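Solute Binding Protein, BlMnBP1 in complex with mannotriose (Bifidobacterium, PDB 6FUV) binds manno-oligosaccharides such as beta-mannotriose and probably delivers them to an ABC transporter for uptake into the cell. Local coordinates at residues Thr25-Arg30 / Leu72-Ala77; Lys153-Phe158 / Ala219-Pro224. All blocks are in the same frame, centred on the assembly; numbering follows the deposited sequence.

Contacts 1 and 2 sit on opposite sides of the chain's centre, their own centres about 38 Å apart and their nearest atoms about 23 Å apart, so the two do not touch. Contact 1 joins strand 22-28 to helix 67-77, and the loop that leaves its strand brings Gly29 and Arg30 into the mannotriose pocket. The side chain of Phe27 is about 11 Å from another bound BMA (beta-D-mannopyranose). Contact 2 lies at the surface, its centre about 21 Å from that of the chain, where the start of helix 155-168 meets the turn that leads into helix 223-236. Contact 1 closes before contact 2 opens along the sequence, and only contact 1 contributes residues to the sugar site.

Contact 1: residues Thr25-Arg30 / Leu72-Ala77; sequences TFFNGR and LTRLQA. With BMA (beta-D-mannopyranose), chain B.
Arg74 lays its guanidinium over one face of the Phe27 ring, a cation-pi contact that packs helix 67-77 against strand 22-28 in the larger mixed sheet of this periplasmic-binding-protein fold. CZ of Arg74 stands 4.1 Å from the centroid of the Phe27 ring and only 5° off its normal. The two planes are not parallel but 35° apart, and the tilt brings Arg74 NH2 to 3.4 Å from Phe27 CD1. The two side chains approach from opposite directions. Arg74 sets out with CG anti to the backbone N (chi1 -172°) and then bends at chi2 and chi3, which turns the flat end across the ring. Hydrogen bonds from NH2 to Gln62 on strand 57-63 and from NH1 to Ser81 fix the rotation of the guanidinium. Tyr67 also meets the Phe27 ring.

Beyond the strand the chain turns toward the sugar. Asn28 OD1 accepts from Arg30 N at 3.0 Å, forming an Asx turn. Salt bridges to Asp32 and Glu338 hold the Arg30 guanidinium, and its side chain borders the bound mannose, with Arg30 CD 3.6 Å from O3 of the sugar.

Contact 2: residues Lys153-Phe158 / Ala219-Pro224; sequences KTPEEF and APDTHP
The segments meet where a helix start faces a turn: Thr154 is the N-cap of helix 155-168, and Ala219-Thr222 form a type I beta turn just ahead of helix 223-236. Their backbones come closest at Pro155 and Asp221, whose CA atoms are 6.4 Å apart. At the cap, Thr154 OG1 accepts from Glu157 N. In the turn, Ala219 O receives two bonds from one residue, from the backbone N and from OG1 of Thr222; the hydroxyl is in turn met by His223 ND1 in the plane of the imidazole.

Between the segments, Pro155 turns its ring toward the base of the Asp221 side chain, with Pro155 CD 3.6 Å from Asp221 CB. The same proline also touches Thr230, and Phe158 one turn further along reaches that residue too, so the first turn of helix 155-168 packs on helix 223-236 as well as on the loop before it.

Beside this nonpolar contact, Glu156 and Asp221 bring their carboxylates together from opposite directions, with their planes 73° apart. The bend of Glu156 at chi2 (90°) carries its acid group back over the proline toward the turn, and Glu156 OE2 lies 2.6 Å from Asp221 OD2. So short a separation between two acid oxygens suggests that one of the groups is protonated: the neighbouring negative charge would raise its apparent pKa, and holding the proton would relieve the repulsion expected if both were ionised.

Contact 1: residues Thr25-Arg30 / Leu72-Ala77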
loop_
_atom_site.group_PDB
_atom_site.type_symbol
_atom_site.label_atom_id
_atom_site.label_comp_id
_atom_site.label_asym_id
_atom_site.label_seq_id
_atom_site.Cartn_x
_atom_site.Cartn_y
_atom_site.Cartn_z
ATOM N N THR A 25 -6.684 -21.563 6.962
ATOM C CA THR A 25 -6.073 -20.535 7.793
ATOM C C THR A 25 -5.688 -19.327 6.950
ATOM O O THR A 25 -5.001 -19.474 5.944
ATOM C CB THR A 25 -4.838 -21.083 8.512
ATOM O OG1 THR A 25 -5.195 -22.235 9.263
ATOM C CG2 THR A 25 -4.238 -20.082 9.406
ATOM N N PHE A 26 -6.092 -18.135 7.398
ATOM C CA PHE A 26 -5.917 -16.878 6.672
ATOM C C PHE A 26 -4.975 -16.028 7.510
ATOM O O PHE A 26 -5.313 -15.630 8.611
ATOM C CB PHE A 26 -7.253 -16.168 6.430
ATOM C CG PHE A 26 -7.134 -14.888 5.647
ATOM C CD1 PHE A 26 -6.047 -14.650 4.825
ATOM C CD2 PHE A 26 -8.118 -13.958 5.711
ATOM C CE1 PHE A 26 -5.944 -13.502 4.101
ATOM C CE2 PHE A 26 -8.033 -12.749 4.975
ATOM C CZ PHE A 26 -6.970 -12.525 4.187
ATOM N N PHE A 27 -3.780 -15.797 7.015
ATOM C CA PHE A 27 -2.706 -15.100 7.721
ATOM C C PHE A 27 -2.586 -13.715 7.096
ATOM O O PHE A 27 -2.407 -13.597 5.881
ATOM C CB PHE A 27 -1.390 -15.913 7.636
ATOM C CG PHE A 27 -0.205 -15.263 8.303
ATOM C CD1 PHE A 27 -0.275 -14.859 9.621
ATOM C CD2 PHE A 27 0.980 -15.076 7.634
ATOM C CE1 PHE A 27 0.809 -14.257 10.241
ATOM C CE2 PHE A 27 2.054 -14.510 8.249
ATOM C CZ PHE A 27 1.965 -14.082 9.552
ATOM N N ASN A 28 -2.748 -12.678 7.910
ATOM C CA ASN A 28 -2.651 -11.316 7.415
ATOM C C ASN A 28 -2.190 -10.377 8.505
ATOM O O ASN A 28 -2.031 -10.779 9.654
ATOM C CB ASN A 28 -3.979 -10.842 6.874
ATOM C CG ASN A 28 -5.065 -10.885 7.893
ATOM O OD1 ASN A 28 -5.211 -9.975 8.727
ATOM N ND2 ASN A 28 -5.871 -11.917 7.822
ATOM N N GLY A 29 -1.943 -9.111 8.113
ATOM C CA GLY A 29 -1.411 -8.087 8.989
ATOM C C GLY A 29 -2.440 -7.198 9.646
ATOM O O GLY A 29 -2.105 -6.253 10.360
ATOM N N ARG A 30 -3.715 -7.458 9.410
ATOM C CA ARG A 30 -4.768 -6.659 10.016
ATOM C C ARG A 30 -5.008 -7.147 11.444
ATOM O O ARG A 30 -5.989 -7.809 11.785
ATOM C CB ARG A 30 -6.011 -6.740 9.161
ATOM C CG ARG A 30 -5.938 -5.981 7.843
ATOM C CD ARG A 30 -5.616 -4.540 8.012
ATOM N NE ARG A 30 -6.535 -3.818 8.863
ATOM C CZ ARG A 30 -7.623 -3.171 8.453
ATOM N NH1 ARG A 30 -7.991 -3.206 7.197
ATOM N NH2 ARG A 30 -8.371 -2.496 9.315
ATOM N N LEU A 72 7.501 -13.275 5.365
ATOM C CA LEU A 72 8.711 -13.808 4.751
ATOM C C LEU A 72 9.237 -14.985 5.565
ATOM O O LEU A 72 9.519 -16.053 5.033
ATOM C CB LEU A 72 9.751 -12.692 4.608
ATOM C CG LEU A 72 9.466 -11.681 3.518
ATOM C CD1 LEU A 72 10.479 -10.526 3.506
ATOM C CD2 LEU A 72 9.481 -12.312 2.112
ATOM N N THR A 73 9.269 -14.843 6.881
ATOM C CA THR A 73 9.700 -15.942 7.727
ATOM C C THR A 73 8.758 -17.123 7.576
ATOM O O THR A 73 9.201 -18.268 7.521
ATOM C CB THR A 73 9.763 -15.461 9.177
ATOM O OG1 THR A 73 10.724 -14.430 9.290
ATOM C CG2 THR A 73 10.153 -16.559 10.126
ATOM N N ARG A 74 7.457 -16.868 7.477
ATOM C CA ARG A 74 6.495 -17.959 7.340
ATOM C C ARG A 74 6.698 -18.720 6.035
ATOM O O ARG A 74 6.524 -19.935 5.987
ATOM C CB ARG A 74 5.071 -17.392 7.428
ATOM C CG ARG A 74 4.005 -18.412 7.479
ATOM C CD ARG A 74 3.960 -19.045 8.836
ATOM N NE ARG A 74 3.162 -18.234 9.727
ATOM C CZ ARG A 74 1.903 -18.480 10.030
ATOM N NH1 ARG A 74 1.307 -19.543 9.547
ATOM N NH2 ARG A 74 1.266 -17.685 10.859
ATOM N N LEU A 75 7.091 -18.027 4.976
ATOM C CA LEU A 75 7.331 -18.687 3.694
ATOM C C LEU A 75 8.610 -19.523 3.757
ATOM O O LEU A 75 8.689 -20.609 3.179
ATOM C CB LEU A 75 7.433 -17.643 2.578
ATOM C CG LEU A 75 6.220 -16.818 2.217
ATOM C CD1 LEU A 75 6.643 -15.748 1.189
ATOM C CD2 LEU A 75 5.083 -17.627 1.673
ATOM N N GLN A 76 9.627 -19.035 4.467
ATOM C CA GLN A 76 10.805 -19.855 4.701
ATOM C C GLN A 76 10.472 -21.105 5.507
ATOM O O GLN A 76 11.095 -22.132 5.314
ATOM C CB GLN A 76 11.858 -19.035 5.421
ATOM C CG GLN A 76 13.035 -19.840 5.899
ATOM C CD GLN A 76 14.124 -18.945 6.503
ATOM O OE1 GLN A 76 13.881 -18.176 7.435
ATOM N NE2 GLN A 76 15.317 -19.058 5.985
ATOM N N ALA A 77 9.500 -21.053 6.407
ATOM C CA ALA A 77 9.151 -22.221 7.197
ATOM C C ALA A 77 8.682 -23.361 6.319
ATOM O O ALA A 77 8.787 -24.519 6.708
ATOM C CB ALA A 77 8.064 -21.856 8.202
HETATM C C1 BMA B . -2.988 -2.643 12.426
HETATM C C2 BMA B . -3.623 -1.886 11.258
HETATM C C3 BMA B . -2.926 -2.334 9.952
HETATM C C4 BMA B . -1.410 -2.069 10.083
HETATM C C5 BMA B . -0.859 -2.713 11.363
HETATM C C6 BMA B . 0.642 -2.392 11.611
HETATM O O1 BMA B . -3.605 -2.209 13.565
HETATM O O2 BMA B . -3.398 -0.473 11.381
HETATM O O3 BMA B . -3.539 -1.713 8.842
HETATM O O4 BMA B . -0.637 -2.635 9.018
HETATM O O5 BMA B . -1.637 -2.291 12.509
HETATM O O6 BMA B . 1.137 -3.219 12.658
#

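Contact 2: residues Lys153-Phe158 / Ala219-Pro224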
loop_
_atom_site.group_PDB
_atom_site.type_symbol
_atom_site.label_atom_id
_atom_site.label_comp_id
_atom_site.label_asym_id
_atom_site.label_seq_id
_atom_site.Cartn_x
_atom_site.Cartn_y
_atom_site.Cartn_z
ATOM N N LYS A 153 -1.395 21.642 -2.856
ATOM C CA LYS A 153 -1.215 20.793 -4.015
ATOM C C LYS A 153 0.225 20.715 -4.484
ATOM O O LYS A 153 0.502 19.947 -5.392
ATOM C CB LYS A 153 -2.103 21.296 -5.170
ATOM C CG LYS A 153 -3.601 21.123 -4.913
ATOM C CD LYS A 153 -4.443 21.464 -6.105
ATOM C CE LYS A 153 -5.922 21.176 -5.828
ATOM N NZ LYS A 153 -6.251 21.566 -4.426
ATOM N N THR A 154 1.146 21.467 -3.904
ATOM C CA THR A 154 2.563 21.440 -4.239
ATOM C C THR A 154 3.355 21.258 -2.958
ATOM O O THR A 154 2.817 21.419 -1.856
ATOM C CB THR A 154 3.001 22.741 -4.929
ATOM O OG1 THR A 154 2.896 23.808 -3.984
ATOM C CG2 THR A 154 2.158 23.040 -6.174
ATOM N N PRO A 155 4.658 20.942 -3.058
ATOM C CA PRO A 155 5.464 20.834 -1.828
ATOM C C PRO A 155 5.596 22.137 -1.044
ATOM O O PRO A 155 5.558 22.114 0.192
ATOM C CB PRO A 155 6.819 20.352 -2.351
ATOM C CG PRO A 155 6.531 19.645 -3.652
ATOM C CD PRO A 155 5.383 20.449 -4.254
ATOM N N GLU A 156 5.741 23.271 -1.728
ATOM C CA GLU A 156 5.836 24.546 -1.034
ATOM C C GLU A 156 4.535 24.884 -0.326
ATOM O O GLU A 156 4.567 25.384 0.806
ATOM C CB GLU A 156 6.192 25.654 -2.015
ATOM C CG GLU A 156 7.568 25.584 -2.615
ATOM C CD GLU A 156 7.640 24.767 -3.925
ATOM O OE1 GLU A 156 6.738 23.947 -4.183
ATOM O OE2 GLU A 156 8.599 24.976 -4.720
ATOM N N GLU A 157 3.391 24.642 -0.984
ATOM C CA GLU A 157 2.095 24.874 -0.348
ATOM C C GLU A 157 1.918 23.938 0.839
ATOM O O GLU A 157 1.337 24.301 1.859
ATOM C CB GLU A 157 0.975 24.661 -1.366
ATOM C CG GLU A 157 0.783 25.777 -2.400
ATOM C CD GLU A 157 0.076 25.333 -3.639
ATOM O OE1 GLU A 157 -0.737 24.378 -3.588
ATOM O OE2 GLU A 157 0.394 25.885 -4.732
ATOM N N PHE A 158 2.435 22.729 0.733
ATOM C CA PHE A 158 2.333 21.801 1.852
ATOM C C PHE A 158 3.139 22.301 3.035
ATOM O O PHE A 158 2.677 22.237 4.171
ATOM C CB PHE A 158 2.810 20.408 1.439
ATOM C CG PHE A 158 2.564 19.357 2.474
ATOM C CD1 PHE A 158 1.272 18.989 2.814
ATOM C CD2 PHE A 158 3.608 18.757 3.151
ATOM C CE1 PHE A 158 1.023 18.023 3.788
ATOM C CE2 PHE A 158 3.330 17.788 4.142
ATOM C CZ PHE A 158 2.059 17.427 4.412
ATOM N N ALA A 219 11.196 20.815 -13.585
ATOM C CA ALA A 219 10.023 20.823 -12.708
ATOM C C ALA A 219 10.470 20.309 -11.360
ATOM O O ALA A 219 10.283 19.137 -11.026
ATOM C CB ALA A 219 8.886 19.972 -13.273
ATOM N N PRO A 220 11.100 21.165 -10.556
ATOM C CA PRO A 220 11.782 20.679 -9.361
ATOM C C PRO A 220 10.850 20.240 -8.277
ATOM O O PRO A 220 11.330 19.573 -7.361
ATOM C CB PRO A 220 12.623 21.891 -8.923
ATOM C CG PRO A 220 11.953 23.062 -9.544
ATOM C CD PRO A 220 11.412 22.581 -10.843
ATOM N N ASP A 221 9.541 20.542 -8.357
ATOM C CA ASP A 221 8.541 20.078 -7.384
ATOM C C ASP A 221 7.773 18.848 -7.865
ATOM O O ASP A 221 6.663 18.556 -7.387
ATOM C CB ASP A 221 7.567 21.214 -7.035
ATOM C CG ASP A 221 8.276 22.376 -6.312
ATOM O OD1 ASP A 221 8.970 22.101 -5.298
ATOM O OD2 ASP A 221 8.221 23.530 -6.811
ATOM N N THR A 222 8.360 18.120 -8.791
ATOM C CA THR A 222 7.861 16.846 -9.255
ATOM C C THR A 222 8.984 15.822 -9.133
ATOM O O THR A 222 10.102 16.155 -8.737
ATOM C CB THR A 222 7.397 16.924 -10.713
ATOM O OG1 THR A 222 8.531 16.961 -11.595
ATOM C CG2 THR A 222 6.557 18.142 -10.944
ATOM N N HIS A 223 8.684 14.552 -9.488
ATOM C CA HIS A 223 9.584 13.413 -9.561
ATOM C C HIS A 223 9.994 12.925 -8.178
ATOM O O HIS A 223 9.700 13.572 -7.166
ATOM C CB HIS A 223 10.774 13.771 -10.443
ATOM C CG HIS A 223 10.473 13.663 -11.905
ATOM N ND1 HIS A 223 9.705 14.580 -12.597
ATOM C CD2 HIS A 223 10.785 12.693 -12.793
ATOM C CE1 HIS A 223 9.589 14.187 -13.853
ATOM N NE2 HIS A 223 10.225 13.040 -13.996
ATOM N N PRO A 224 10.608 11.756 -8.093
ATOM C CA PRO A 224 10.903 11.202 -6.772
ATOM C C PRO A 224 11.556 12.190 -5.819
ATOM O O PRO A 224 11.240 12.211 -4.634
ATOM C CB PRO A 224 11.815 10.022 -7.111
ATOM C CG PRO A 224 11.344 9.598 -8.452
ATOM C CD PRO A 224 10.925 10.816 -9.174
#